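PDB 4OO3: hypothetical protein from Parabacteroides merdae, which probably acts as an NAD(P)-dependent oxidoreductase, joining a nucleotide-binding Rossmann fold to a C-terminal oxidoreductase domain. Local coordinates for residues Glu3-Thr6 / Gly10-Lys13; Arg152-Thr157 / Glu396-Gln401; Glu258-Val263 / Ala268-Leu273; Gly288-Lys293 / Ala299-Ile304; Ala354-Leu359 / Gly381-Glu386. All blocks are in the same frame, centred on the assembly; numbering follows the deposited sequence.

Overall arrangement
The five contacts sample a putative oxidoreductase from its N-terminal tail to its large mixed sheet, four joining segments near in sequence and one joining distant ones. Interaction 1 fastens the N-terminal tail to the loop that leads into strand 14-17, one of the strands of the six-stranded parallel sheet of the Rossmann fold. About 26 Å away, centre to centre, interaction 2 brings residues 152-157 against helix 395-412. Interactions 4 and 5 both involve the nine-stranded mixed sheet, with centres about 29 Å apart, and interaction 5 comes within about 7 Å of interaction 2 at the nearest atoms. Interactions 3 and 5 lie on opposite sides of the chain's centre, their own centres about 51 Å apart.

Interaction 1 of 5, residues Glu3-Thr6 / Gly10-Lys13; sequences EGFT and GEVK
Glu11 reaches across to Phe5 and Thr6 with an extended side chain, and its carboxylate carries the polar part of the contact. Its CG sits between the backbone N and the carbonyl carbon (chi1 72°), and the chain beyond runs straight, so that the carboxylate arrives beside the backbone of the N-terminal tail. There OE1 accepts the N-H of Thr6 in a nearly linear bond, Thr6 N to Glu11 OE1 being 2.9 Å. The donor approaches on the syn side, 17° out of the carboxylate plane. A water also donates to OE1 and is linked, weakly, to Gly4 O and Thr6 OG1. The other oxygen, OE2, takes its hydrogen bonds from Gly7 N and Gln34 NE2, which tie the same group to the link between the two segments and to the residues around Gln34.

Phe5 presents the edge of its ring to this side chain: Phe5 CD1 lies 3.9 Å from Glu11 CG, which is in the ring plane, and 3.8 Å from Glu11 CD. Ring and carboxylate are turned 78° apart. Farther along the ring, Phe5 CE1 meets Val12 CG2 at 4.0 Å, and both residues also touch Leu410 of helix 395-412. The tail is thus held to the loop that leads into strand 14-17 of the Rossmann sheet. With N-H groups and a water spread over both oxygens, Glu11 is probably kept as a carboxylate, its aliphatic part serving as an apolar neighbour of the ring.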
# COMPACT_ATOMS: atom_id res chain seq x y z
N GLU A 3 18.73 26.64 -1.24
CA GLU A 3 17.35 26.95 -0.76
C GLU A 3 16.51 25.68 -0.70
O GLU A 3 16.78 24.72 -1.43
CB GLU A 3 16.68 27.99 -1.66
CG GLU A 3 15.77 28.96 -0.93
CD GLU A 3 16.55 29.98 -0.11
OE1 GLU A 3 17.25 30.82 -0.72
OE2 GLU A 3 16.48 29.93 1.14
N GLY A 4 15.50 25.67 0.17
CA GLY A 4 14.61 24.53 0.32
C GLY A 4 13.49 24.55 -0.71
O GLY A 4 13.61 25.17 -1.76
N PHE A 5 12.40 23.86 -0.40
CA PHE A 5 11.21 23.88 -1.24
C PHE A 5 10.23 24.89 -0.66
O PHE A 5 10.09 24.98 0.56
CB PHE A 5 10.58 22.49 -1.30
CG PHE A 5 11.49 21.42 -1.87
CD1 PHE A 5 11.60 21.25 -3.25
CD2 PHE A 5 12.23 20.60 -1.04
CE1 PHE A 5 12.42 20.28 -3.77
CE2 PHE A 5 13.06 19.63 -1.56
CZ PHE A 5 13.15 19.46 -2.93
N THR A 6 9.56 25.65 -1.53
CA THR A 6 8.57 26.65 -1.11
C THR A 6 7.22 26.54 -1.83
O THR A 6 6.28 27.25 -1.47
CB THR A 6 9.11 28.09 -1.30
OG1 THR A 6 9.47 28.29 -2.67
CG2 THR A 6 10.33 28.32 -0.44
N GLY A 10 8.23 24.21 -10.78
CA GLY A 10 9.44 23.58 -11.32
C GLY A 10 10.55 23.32 -10.32
O GLY A 10 11.65 22.93 -10.71
N GLU A 11 10.28 23.53 -9.03
CA GLU A 11 11.30 23.36 -7.98
C GLU A 11 11.64 21.89 -7.73
O GLU A 11 12.78 21.56 -7.42
CB GLU A 11 10.84 24.02 -6.67
CG GLU A 11 9.71 23.29 -5.95
CD GLU A 11 9.30 23.95 -4.64
OE1 GLU A 11 9.83 25.03 -4.33
OE2 GLU A 11 8.44 23.39 -3.93
N VAL A 12 10.65 21.02 -7.86
CA VAL A 12 10.85 19.58 -7.68
C VAL A 12 11.34 19.00 -9.00
O VAL A 12 10.71 19.18 -10.04
CB VAL A 12 9.56 18.87 -7.25
CG1 VAL A 12 9.69 17.36 -7.34
CG2 VAL A 12 9.18 19.30 -5.84
N LYS A 13 12.48 18.31 -8.95
CA LYS A 13 13.10 17.73 -10.13
C LYS A 13 13.18 16.22 -9.98
O LYS A 13 14.01 15.72 -9.22
CB LYS A 13 14.51 18.28 -10.33
CG LYS A 13 14.57 19.61 -11.07
CD LYS A 13 15.07 20.74 -10.19
CE LYS A 13 15.16 22.03 -10.99
NZ LYS A 13 16.18 22.95 -10.42
O HOH W 1 11.85 26.50 -4.44

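Interaction 2 of 5, residues Arg152-Thr157 / Glu396-Gln401; sequences RNEITT and EAHFGQ
Asn153 lies against His398 and Gln401 on the first turns of helix 395-412. Its amide donates to the helix backbone, Asn153 ND2 to His398 O being 3.0 Å; the acceptor is met in the carbonyl plane, on a lone pair, although the bond is bent to 139° at the hydrogen. Gln401 slides past in the opposite direction with its amide plane 31° from that of Asn153, and its OE1 stands 3.5 Å from Asn153 CG. A water bridges the two residues, donating both to Asn153 O and to Gln401 OE1.

Glu154 follows, with its backbone over one face of the imidazole: Glu154 CA is 3.4 Å from His398 NE2, and Glu154 CB makes an off-centre CH-pi contact with the ring. At Ile155 the backbone N-H donates to a second water, which sits in the plane of the imidazole 2.9 Å from His398 NE2. Beyond CB the side chain of Glu154 turns away from the histidine, because a bend at chi2 (-80°) folds the carboxylate back over the start of helix 155-164. Glu154 is the N-cap of that helix. Thr156 N lies 2.7 Å from Glu154 OE2, whereas Glu154 OE1 takes both the hydroxyl Thr156 OG1, at 2.6 Å, and Thr157 N, at 2.9 Å.

Around this junction, Thr157 packs on helix 220-231 and Arg152 forms salt bridges with Asp225 of that helix and with Glu419, while Glu396 and Phe399 of helix 395-412 lean on helix 22-26.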
# COMPACT_ATOMS: atom_id res chain seq x y z
N ARG A 152 -5.31 4.66 2.95
CA ARG A 152 -5.69 5.71 3.89
C ARG A 152 -6.71 6.68 3.30
O ARG A 152 -7.44 7.34 4.04
CB ARG A 152 -4.46 6.51 4.27
CG ARG A 152 -3.41 5.73 5.02
CD ARG A 152 -2.29 6.67 5.39
NE ARG A 152 -1.21 5.99 6.08
CZ ARG A 152 -0.09 6.58 6.45
NH1 ARG A 152 0.12 7.86 6.17
NH2 ARG A 152 0.85 5.89 7.09
N ASN A 153 -6.71 6.80 1.98
CA ASN A 153 -7.53 7.79 1.29
C ASN A 153 -8.84 7.22 0.79
O ASN A 153 -9.69 7.96 0.31
CB ASN A 153 -6.74 8.38 0.14
CG ASN A 153 -5.48 9.09 0.61
OD1 ASN A 153 -5.49 9.77 1.63
ND2 ASN A 153 -4.39 8.93 -0.13
N GLU A 154 -9.00 5.90 0.90
CA GLU A 154 -10.21 5.22 0.47
C GLU A 154 -11.32 5.47 1.49
O GLU A 154 -11.10 5.47 2.70
CB GLU A 154 -9.92 3.73 0.28
CG GLU A 154 -11.09 2.92 -0.24
CD GLU A 154 -12.08 2.58 0.86
OE1 GLU A 154 -11.62 2.20 1.97
OE2 GLU A 154 -13.31 2.70 0.63
N ILE A 155 -12.53 5.69 0.98
CA ILE A 155 -13.63 6.25 1.77
C ILE A 155 -14.09 5.38 2.96
O ILE A 155 -14.29 5.91 4.05
CB ILE A 155 -14.83 6.66 0.87
CG1 ILE A 155 -15.94 7.35 1.68
CG2 ILE A 155 -15.40 5.46 0.12
CD1 ILE A 155 -15.49 8.60 2.41
N THR A 156 -14.27 4.07 2.76
CA THR A 156 -14.70 3.20 3.86
C THR A 156 -13.67 3.17 4.98
O THR A 156 -14.02 3.17 6.16
CB THR A 156 -15.02 1.75 3.44
OG1 THR A 156 -13.85 1.12 2.89
CG2 THR A 156 -16.16 1.71 2.42
N THR A 157 -12.40 3.16 4.60
CA THR A 157 -11.31 3.24 5.57
C THR A 157 -11.40 4.53 6.39
O THR A 157 -11.28 4.49 7.62
CB THR A 157 -9.94 3.11 4.88
OG1 THR A 157 -9.67 1.72 4.67
CG2 THR A 157 -8.82 3.70 5.72
N GLU A 396 -6.33 5.55 -8.55
CA GLU A 396 -5.42 6.57 -9.06
C GLU A 396 -5.57 7.89 -8.32
O GLU A 396 -4.57 8.53 -8.00
CB GLU A 396 -5.63 6.76 -10.56
CG GLU A 396 -5.25 5.53 -11.35
CD GLU A 396 -5.22 5.77 -12.84
OE1 GLU A 396 -5.78 6.78 -13.30
OE2 GLU A 396 -4.62 4.94 -13.55
N ALA A 397 -6.81 8.27 -8.02
CA ALA A 397 -7.08 9.44 -7.20
C ALA A 397 -6.49 9.28 -5.79
O ALA A 397 -5.96 10.23 -5.23
CB ALA A 397 -8.57 9.70 -7.12
N HIS A 398 -6.57 8.07 -5.24
CA HIS A 398 -5.96 7.80 -3.93
C HIS A 398 -4.45 7.98 -3.99
O HIS A 398 -3.85 8.48 -3.04
CB HIS A 398 -6.27 6.39 -3.41
CG HIS A 398 -7.73 6.13 -3.21
ND1 HIS A 398 -8.31 4.90 -3.46
CD2 HIS A 398 -8.74 6.94 -2.81
CE1 HIS A 398 -9.60 4.97 -3.21
NE2 HIS A 398 -9.89 6.20 -2.81
N PHE A 399 -3.85 7.55 -5.10
CA PHE A 399 -2.40 7.65 -5.30
C PHE A 399 -1.97 9.11 -5.47
O PHE A 399 -0.96 9.53 -4.92
CB PHE A 399 -2.02 6.83 -6.54
CG PHE A 399 -0.54 6.61 -6.70
CD1 PHE A 399 0.25 7.58 -7.30
CD2 PHE A 399 0.04 5.41 -6.31
CE1 PHE A 399 1.61 7.37 -7.46
CE2 PHE A 399 1.40 5.20 -6.47
CZ PHE A 399 2.18 6.18 -7.05
N GLY A 400 -2.75 9.87 -6.23
CA GLY A 400 -2.51 11.29 -6.43
C GLY A 400 -2.55 12.09 -5.14
O GLY A 400 -1.77 13.02 -4.97
N GLN A 401 -3.45 11.72 -4.23
CA GLN A 401 -3.55 12.40 -2.95
C GLN A 401 -2.28 12.21 -2.13
O GLN A 401 -1.81 13.15 -1.49
CB GLN A 401 -4.75 11.88 -2.14
CG GLN A 401 -6.10 12.35 -2.65
CD GLN A 401 -7.25 11.69 -1.90
OE1 GLN A 401 -7.33 11.77 -0.67
NE2 GLN A 401 -8.13 11.01 -2.64
O HOH W 2 -10.08 10.93 0.18
O HOH W 3 -12.62 6.21 -1.89

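Interaction 3 of 5, residues Glu258-Val263 / Ala268-Leu273; sequences EEFKQV and AYPDFL
Two first torsions bring Phe260 and Tyr269 together: Phe260 carries its ring out from helix 257-264 with CG opposite the backbone N (chi1 -173°), while Tyr269 has CG beside its own N (chi1 -63°). The result is a T-shaped pair in which the tyrosine edge points at the phenylalanine face, with ring centroids 5.0 Å apart and planes at 73°. Tyr269 CD1 stands over that face, displaced toward the rim, and Tyr269 CE1 also reaches Phe260 CB at 3.6 Å.

The far end of the phenylalanine ring is closely packed. Pro270 CD comes to 3.3 Å from Phe260 CZ and Leu273 CD1 to 3.4 Å from Phe260 CE1, both side chains advancing from the direction opposite to that of the ring. Leu273 belongs to a short 3-10 segment, where Leu273 N is bonded to Pro270 O at 3.2 Å. At the near side Ala268 CA lies 4.0 Å from Phe260 CD2. The peptide joining Ala268 to Tyr269 is cis, and Ala268 CB rests over the centre of the tyrosine ring. No hydrogen bond crosses between residues 258-263 and 268-273; the contact is wholly one of rings and aliphatic carbons.

The loop thereby folds back over the helix it has just left. Strand 282-294 lies next to it, with Leu282 touching both aromatic rings, while Leu207 touches Phe260, Pro257 packs on Tyr269, and Tyr269 OH is hydrogen-bonded to Asp280 O.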
# COMPACT_ATOMS: atom_id res chain seq x y z
N GLU A 258 1.03 -22.20 -18.82
CA GLU A 258 0.14 -21.41 -19.65
C GLU A 258 -0.22 -20.13 -18.92
O GLU A 258 -0.17 -19.04 -19.49
CB GLU A 258 -1.13 -22.21 -19.98
CG GLU A 258 -0.88 -23.44 -20.85
CD GLU A 258 -0.39 -24.66 -20.06
OE1 GLU A 258 -1.06 -25.07 -19.10
OE2 GLU A 258 0.67 -25.21 -20.42
N GLU A 259 -0.58 -20.28 -17.64
CA GLU A 259 -0.90 -19.14 -16.79
C GLU A 259 0.30 -18.20 -16.71
O GLU A 259 0.16 -16.99 -16.84
CB GLU A 259 -1.32 -19.62 -15.40
CG GLU A 259 -2.65 -20.38 -15.37
CD GLU A 259 -2.89 -21.11 -14.06
OE1 GLU A 259 -2.10 -20.92 -13.11
OE2 GLU A 259 -3.87 -21.87 -13.97
N PHE A 260 1.50 -18.77 -16.53
CA PHE A 260 2.72 -17.97 -16.52
C PHE A 260 2.88 -17.17 -17.82
O PHE A 260 3.08 -15.96 -17.78
CB PHE A 260 3.95 -18.85 -16.31
CG PHE A 260 5.21 -18.06 -16.13
CD1 PHE A 260 5.58 -17.62 -14.87
CD2 PHE A 260 5.99 -17.71 -17.21
CE1 PHE A 260 6.73 -16.86 -14.70
CE2 PHE A 260 7.14 -16.96 -17.05
CZ PHE A 260 7.50 -16.53 -15.79
N LYS A 261 2.78 -17.85 -18.95
CA LYS A 261 2.85 -17.20 -20.26
C LYS A 261 1.87 -16.02 -20.34
O LYS A 261 2.25 -14.91 -20.72
CB LYS A 261 2.55 -18.21 -21.37
CG LYS A 261 2.61 -17.66 -22.80
CD LYS A 261 3.99 -17.11 -23.13
CE LYS A 261 4.10 -16.73 -24.60
NZ LYS A 261 5.49 -16.35 -24.97
N GLN A 262 0.62 -16.28 -19.98
CA GLN A 262 -0.43 -15.29 -20.11
C GLN A 262 -0.18 -14.05 -19.25
O GLN A 262 -0.26 -12.93 -19.75
CB GLN A 262 -1.78 -15.90 -19.76
CG GLN A 262 -2.97 -15.04 -20.15
CD GLN A 262 -4.30 -15.63 -19.71
OE1 GLN A 262 -4.36 -16.41 -18.75
NE2 GLN A 262 -5.37 -15.26 -20.39
N VAL A 263 0.12 -14.24 -17.97
CA VAL A 263 0.32 -13.10 -17.04
C VAL A 263 1.63 -12.33 -17.27
O VAL A 263 1.68 -11.12 -16.98
CB VAL A 263 0.21 -13.52 -15.55
CG1 VAL A 263 1.31 -14.48 -15.14
CG2 VAL A 263 0.23 -12.29 -14.64
N ALA A 268 7.45 -20.12 -20.42
CA ALA A 268 7.68 -20.76 -19.12
C ALA A 268 8.90 -21.68 -19.16
O ALA A 268 8.89 -22.65 -19.92
CB ALA A 268 6.45 -21.55 -18.72
N TYR A 269 9.95 -21.45 -18.36
CA TYR A 269 10.06 -20.38 -17.36
C TYR A 269 11.44 -19.73 -17.47
O TYR A 269 12.38 -20.36 -17.95
CB TYR A 269 9.92 -20.95 -15.95
CG TYR A 269 8.58 -21.59 -15.65
CD1 TYR A 269 7.48 -20.81 -15.34
CD2 TYR A 269 8.42 -22.97 -15.68
CE1 TYR A 269 6.25 -21.38 -15.06
CE2 TYR A 269 7.20 -23.56 -15.40
CZ TYR A 269 6.11 -22.76 -15.09
OH TYR A 269 4.88 -23.32 -14.81
N PRO A 270 11.58 -18.46 -17.03
CA PRO A 270 12.91 -17.88 -16.93
C PRO A 270 13.82 -18.67 -16.02
O PRO A 270 13.36 -19.39 -15.14
CB PRO A 270 12.64 -16.50 -16.32
CG PRO A 270 11.28 -16.15 -16.79
CD PRO A 270 10.52 -17.45 -16.84
N ASP A 271 15.12 -18.52 -16.25
CA ASP A 271 16.13 -19.31 -15.58
C ASP A 271 16.13 -19.11 -14.06
O ASP A 271 16.27 -20.07 -13.30
CB ASP A 271 17.50 -18.92 -16.13
CG ASP A 271 18.55 -19.92 -15.80
OD1 ASP A 271 18.39 -21.10 -16.18
OD2 ASP A 271 19.56 -19.53 -15.18
N PHE A 272 15.95 -17.87 -13.64
CA PHE A 272 15.99 -17.50 -12.23
C PHE A 272 14.76 -17.93 -11.41
O PHE A 272 14.73 -17.73 -10.20
CB PHE A 272 16.19 -15.98 -12.08
CG PHE A 272 15.06 -15.16 -12.63
CD1 PHE A 272 13.99 -14.81 -11.82
CD2 PHE A 272 15.08 -14.72 -13.95
CE1 PHE A 272 12.94 -14.05 -12.32
CE2 PHE A 272 14.03 -13.96 -14.46
CZ PHE A 272 12.96 -13.63 -13.64
N LEU A 273 13.76 -18.50 -12.08
CA LEU A 273 12.55 -19.00 -11.40
C LEU A 273 12.55 -20.51 -11.20
O LEU A 273 11.69 -21.03 -10.49
CB LEU A 273 11.30 -18.60 -12.20
CG LEU A 273 10.83 -17.15 -12.06
CD1 LEU A 273 9.64 -16.90 -12.98
CD2 LEU A 273 10.47 -16.80 -10.62

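Interaction 4 of 5, residues Gly288-Lys293 / Ala299-Ile304; sequences GDIVYK and AKVSVI
Gly288 with Val303, Ile290 with Val301 and Tyr292 with Ala299 form three antiparallel hydrogen-bonded pairs, two bonds to a pair, on strands whose axes pass 4.6 Å apart with their directions at 176°. The shorter bonds of this ladder are Ile290 N to Val301 O and Ala299 N to Tyr292 O, 2.7 Å each. Between the hydrogen-bonded pairs lie the non-hydrogen-bonded ones, Asp289 with Ser302 and Val291 with Lys300, where the backbones come closer and CA-H...O contacts form, such as Lys300 CA to Ile290 O.

Tyr292 lies across to the partner strand because its CG stands between the backbone N and the carbonyl carbon (chi1 62°). Ala299 CB is received over one face of the ring, 3.7 Å from Tyr292 CZ, a CH-pi contact displaced toward the rim, and Val301 CG1 meets the ring at its edge. Farther along this face of the sheet Ile290 and Val301 lie side by side, with Val301 CG2 3.9 Å from Ile290 CB.

The two strands, 282-294 and 297-306, are the arms of a beta hairpin in the mixed sheet, flanked by strand 243-255 on one side and strand 183-190 on the other. Helix 220-231 covers the face bearing Tyr292, Val301 and Val303.

On the reverse face Lys300 bends at chi2 and presses its CD to 3.4 Å from Val291 CG2, tighter than ordinary carbon contact. Asp289 CB meets Ser302 CB at 3.6 Å. The charges of Asp289 and Lys300 do not touch, Asp289 OD2 and Lys300 NZ being 5.0 Å apart; Lys300 has a long, weak ion pair with Glu186, and Asp289 OD1 a weak hydrogen bond from Asn249 N.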
# COMPACT_ATOMS: atom_id res chain seq x y z
N GLY A 288 0.24 -15.06 2.61
CA GLY A 288 0.67 -15.12 4.00
C GLY A 288 -0.31 -14.45 4.94
O GLY A 288 -1.20 -13.72 4.50
N ASP A 289 -0.16 -14.71 6.23
CA ASP A 289 -0.92 -13.99 7.24
C ASP A 289 -0.09 -13.75 8.49
O ASP A 289 0.94 -14.38 8.70
CB ASP A 289 -2.25 -14.68 7.57
CG ASP A 289 -2.10 -16.10 8.09
OD1 ASP A 289 -1.01 -16.47 8.57
OD2 ASP A 289 -3.10 -16.84 8.05
N ILE A 290 -0.54 -12.80 9.31
CA ILE A 290 0.19 -12.41 10.52
C ILE A 290 -0.81 -12.19 11.64
O ILE A 290 -1.82 -11.51 11.44
CB ILE A 290 0.98 -11.10 10.34
CG1 ILE A 290 1.63 -11.03 8.95
CG2 ILE A 290 2.00 -10.94 11.46
CD1 ILE A 290 2.38 -9.74 8.66
N VAL A 291 -0.53 -12.79 12.79
CA VAL A 291 -1.19 -12.42 14.03
C VAL A 291 -0.14 -11.76 14.92
O VAL A 291 0.94 -12.30 15.12
CB VAL A 291 -1.83 -13.62 14.76
CG1 VAL A 291 -2.47 -13.17 16.07
CG2 VAL A 291 -2.88 -14.26 13.88
N TYR A 292 -0.47 -10.57 15.41
CA TYR A 292 0.44 -9.83 16.26
C TYR A 292 -0.32 -8.96 17.24
O TYR A 292 -1.49 -8.63 17.02
CB TYR A 292 1.37 -8.96 15.41
CG TYR A 292 0.66 -7.91 14.57
CD1 TYR A 292 0.07 -8.24 13.36
CD2 TYR A 292 0.61 -6.57 14.97
CE1 TYR A 292 -0.57 -7.28 12.58
CE2 TYR A 292 -0.02 -5.61 14.20
CZ TYR A 292 -0.61 -5.97 13.00
OH TYR A 292 -1.25 -5.02 12.23
N LYS A 293 0.35 -8.59 18.32
CA LYS A 293 -0.20 -7.64 19.27
C LYS A 293 0.42 -6.28 19.03
O LYS A 293 1.64 -6.17 18.87
CB LYS A 293 0.03 -8.11 20.71
CG LYS A 293 -0.91 -9.23 21.11
CD LYS A 293 -0.66 -9.73 22.52
CE LYS A 293 -1.83 -10.60 22.96
NZ LYS A 293 -1.47 -11.48 24.10
N ALA A 299 -4.12 -8.15 16.52
CA ALA A 299 -4.54 -7.90 15.16
C ALA A 299 -4.20 -9.11 14.30
O ALA A 299 -3.25 -9.84 14.59
CB ALA A 299 -3.87 -6.65 14.62
N LYS A 300 -4.97 -9.32 13.24
CA LYS A 300 -4.71 -10.40 12.29
C LYS A 300 -4.82 -9.83 10.88
O LYS A 300 -5.85 -9.26 10.52
CB LYS A 300 -5.71 -11.54 12.47
CG LYS A 300 -5.84 -12.51 11.30
CD LYS A 300 -5.37 -13.92 11.64
CE LYS A 300 -5.72 -14.93 10.56
NZ LYS A 300 -7.19 -15.07 10.36
N VAL A 301 -3.77 -9.99 10.08
CA VAL A 301 -3.85 -9.59 8.68
C VAL A 301 -3.51 -10.76 7.77
O VAL A 301 -2.68 -11.60 8.12
CB VAL A 301 -2.94 -8.39 8.35
CG1 VAL A 301 -3.28 -7.21 9.24
CG2 VAL A 301 -1.47 -8.75 8.48
N SER A 302 -4.14 -10.79 6.61
CA SER A 302 -4.01 -11.91 5.69
C SER A 302 -4.14 -11.47 4.23
O SER A 302 -4.95 -10.60 3.89
CB SER A 302 -5.07 -12.95 6.04
OG SER A 302 -5.09 -13.99 5.08
N VAL A 303 -3.33 -12.09 3.37
CA VAL A 303 -3.34 -11.78 1.94
C VAL A 303 -3.23 -13.07 1.14
O VAL A 303 -2.33 -13.87 1.37
CB VAL A 303 -2.17 -10.85 1.54
CG1 VAL A 303 -2.19 -10.61 0.04
CG2 VAL A 303 -2.25 -9.52 2.29
N ILE A 304 -4.15 -13.26 0.20
CA ILE A 304 -4.10 -14.35 -0.75
C ILE A 304 -4.04 -13.77 -2.17
O ILE A 304 -4.76 -12.83 -2.51
CB ILE A 304 -5.33 -15.27 -0.61
CG1 ILE A 304 -5.26 -16.01 0.74
CG2 ILE A 304 -5.39 -16.26 -1.77
CD1 ILE A 304 -6.45 -16.89 1.05

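Interaction 5 of 5, residues Ala354-Leu359 / Gly381-Glu386; sequences AYEKDL and GVWQVE
The bond from Leu359 N to Tyr355 O, 2.8 Å, links residues one helical turn apart in helix 352-369, and the side chains of both meet the indole of Trp383. Leu359 does so from above: its CD2 sits over the centre of one face, 3.4 Å from Trp383 CD2, in a CH-pi contact directed 17° from the normal of the six-membered ring. Tyr355 comes in obliquely and slides past in the opposite direction, the ring planes 61° apart, with Trp383 CZ3 lying in the plane of the tyrosine ring at its edge, 3.9 Å from Tyr355 CE2. The hydroxyl is engaged elsewhere, Tyr355 OH being hydrogen-bonded to Val169 O.

Glu356, extended from the same helix, brings its carboxylate to the indole edge: Glu356 OE1 is in the ring plane, 3.6 Å from Trp383 CZ2, and has a long, weak ion pair with Lys377. Strand 382-386 thus plugs its tryptophan under the helix, beside strands 341-346 and 374-379 of the mixed sheet. No hydrogen bond joins the two segments, so the grip rests on dispersion, with a probable modest electrostatic attraction between the carboxylate and the partly positive C-H rim of the indole.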
# COMPACT_ATOMS: atom_id res chain seq x y z
N ALA A 354 -31.52 2.69 23.07
CA ALA A 354 -30.69 3.81 23.48
C ALA A 354 -29.44 3.96 22.60
O ALA A 354 -28.96 5.07 22.36
CB ALA A 354 -30.29 3.65 24.94
N TYR A 355 -28.91 2.84 22.12
CA TYR A 355 -27.77 2.86 21.22
C TYR A 355 -28.14 3.56 19.90
O TYR A 355 -27.36 4.36 19.39
CB TYR A 355 -27.24 1.44 20.95
CG TYR A 355 -26.02 1.43 20.05
CD1 TYR A 355 -24.82 1.98 20.48
CD2 TYR A 355 -26.08 0.88 18.78
CE1 TYR A 355 -23.71 1.99 19.66
CE2 TYR A 355 -24.97 0.88 17.95
CZ TYR A 355 -23.79 1.44 18.40
OH TYR A 355 -22.68 1.46 17.59
N GLU A 356 -29.33 3.28 19.38
CA GLU A 356 -29.77 3.87 18.12
C GLU A 356 -29.89 5.40 18.17
O GLU A 356 -29.71 6.07 17.16
CB GLU A 356 -31.10 3.24 17.68
CG GLU A 356 -31.55 3.67 16.29
CD GLU A 356 -32.52 2.70 15.64
OE1 GLU A 356 -32.75 1.60 16.18
OE2 GLU A 356 -33.04 3.04 14.56
N LYS A 357 -30.19 5.92 19.36
CA LYS A 357 -30.28 7.37 19.56
C LYS A 357 -28.90 8.02 19.64
O LYS A 357 -28.70 9.13 19.14
CB LYS A 357 -31.10 7.70 20.81
CG LYS A 357 -32.51 7.14 20.78
CD LYS A 357 -33.49 7.97 21.60
CE LYS A 357 -33.06 8.10 23.05
NZ LYS A 357 -34.08 8.82 23.87
N ASP A 358 -27.95 7.34 20.28
CA ASP A 358 -26.55 7.79 20.30
C ASP A 358 -26.00 7.77 18.88
O ASP A 358 -25.25 8.65 18.47
CB ASP A 358 -25.69 6.89 21.19
CG ASP A 358 -26.07 6.97 22.66
OD1 ASP A 358 -26.25 8.10 23.18
OD2 ASP A 358 -26.19 5.91 23.30
N LEU A 359 -26.39 6.73 18.14
CA LEU A 359 -26.00 6.55 16.76
C LEU A 359 -26.41 7.76 15.91
O LEU A 359 -25.57 8.40 15.28
CB LEU A 359 -26.63 5.26 16.21
CG LEU A 359 -25.84 4.42 15.20
CD1 LEU A 359 -24.48 4.02 15.76
CD2 LEU A 359 -26.65 3.19 14.82
N GLY A 381 -29.67 -4.21 15.22
CA GLY A 381 -28.30 -4.11 15.69
C GLY A 381 -27.25 -4.04 14.59
O GLY A 381 -26.06 -4.14 14.87
N VAL A 382 -27.69 -3.86 13.33
CA VAL A 382 -26.79 -3.78 12.18
C VAL A 382 -27.19 -2.66 11.21
O VAL A 382 -28.26 -2.71 10.59
CB VAL A 382 -26.75 -5.11 11.40
CG1 VAL A 382 -25.69 -5.05 10.30
CG2 VAL A 382 -26.47 -6.28 12.34
N TRP A 383 -26.31 -1.66 11.07
CA TRP A 383 -26.53 -0.52 10.18
C TRP A 383 -25.45 -0.43 9.11
O TRP A 383 -24.26 -0.46 9.42
CB TRP A 383 -26.51 0.79 10.97
CG TRP A 383 -27.67 0.96 11.89
CD1 TRP A 383 -28.82 1.66 11.64
CD2 TRP A 383 -27.80 0.43 13.21
NE1 TRP A 383 -29.66 1.59 12.73
CE2 TRP A 383 -29.06 0.85 13.71
CE3 TRP A 383 -26.98 -0.35 14.03
CZ2 TRP A 383 -29.51 0.50 14.99
CZ3 TRP A 383 -27.43 -0.70 15.31
CH2 TRP A 383 -28.68 -0.27 15.77
N GLN A 384 -25.87 -0.30 7.85
CA GLN A 384 -24.94 -0.01 6.77
C GLN A 384 -24.72 1.50 6.67
O GLN A 384 -25.66 2.27 6.77
CB GLN A 384 -25.48 -0.52 5.44
CG GLN A 384 -24.56 -0.19 4.27
CD GLN A 384 -24.82 -1.03 3.04
OE1 GLN A 384 -25.63 -1.97 3.06
NE2 GLN A 384 -24.14 -0.71 1.94
N VAL A 385 -23.47 1.90 6.45
CA VAL A 385 -23.13 3.30 6.22
C VAL A 385 -23.29 3.62 4.75
O VAL A 385 -22.45 3.26 3.93
CB VAL A 385 -21.69 3.63 6.67
CG1 VAL A 385 -21.38 5.11 6.45
CG2 VAL A 385 -21.49 3.27 8.14
N GLU A 386 -24.37 4.31 4.41
CA GLU A 386 -24.65 4.72 3.05
C GLU A 386 -23.64 5.79 2.62
O GLU A 386 -23.55 6.83 3.24
CB GLU A 386 -26.08 5.27 2.98
CG GLU A 386 -26.68 5.39 1.58
CD GLU A 386 -28.04 6.08 1.58
OE1 GLU A 386 -28.59 6.35 2.67
OE2 GLU A 386 -28.56 6.35 0.48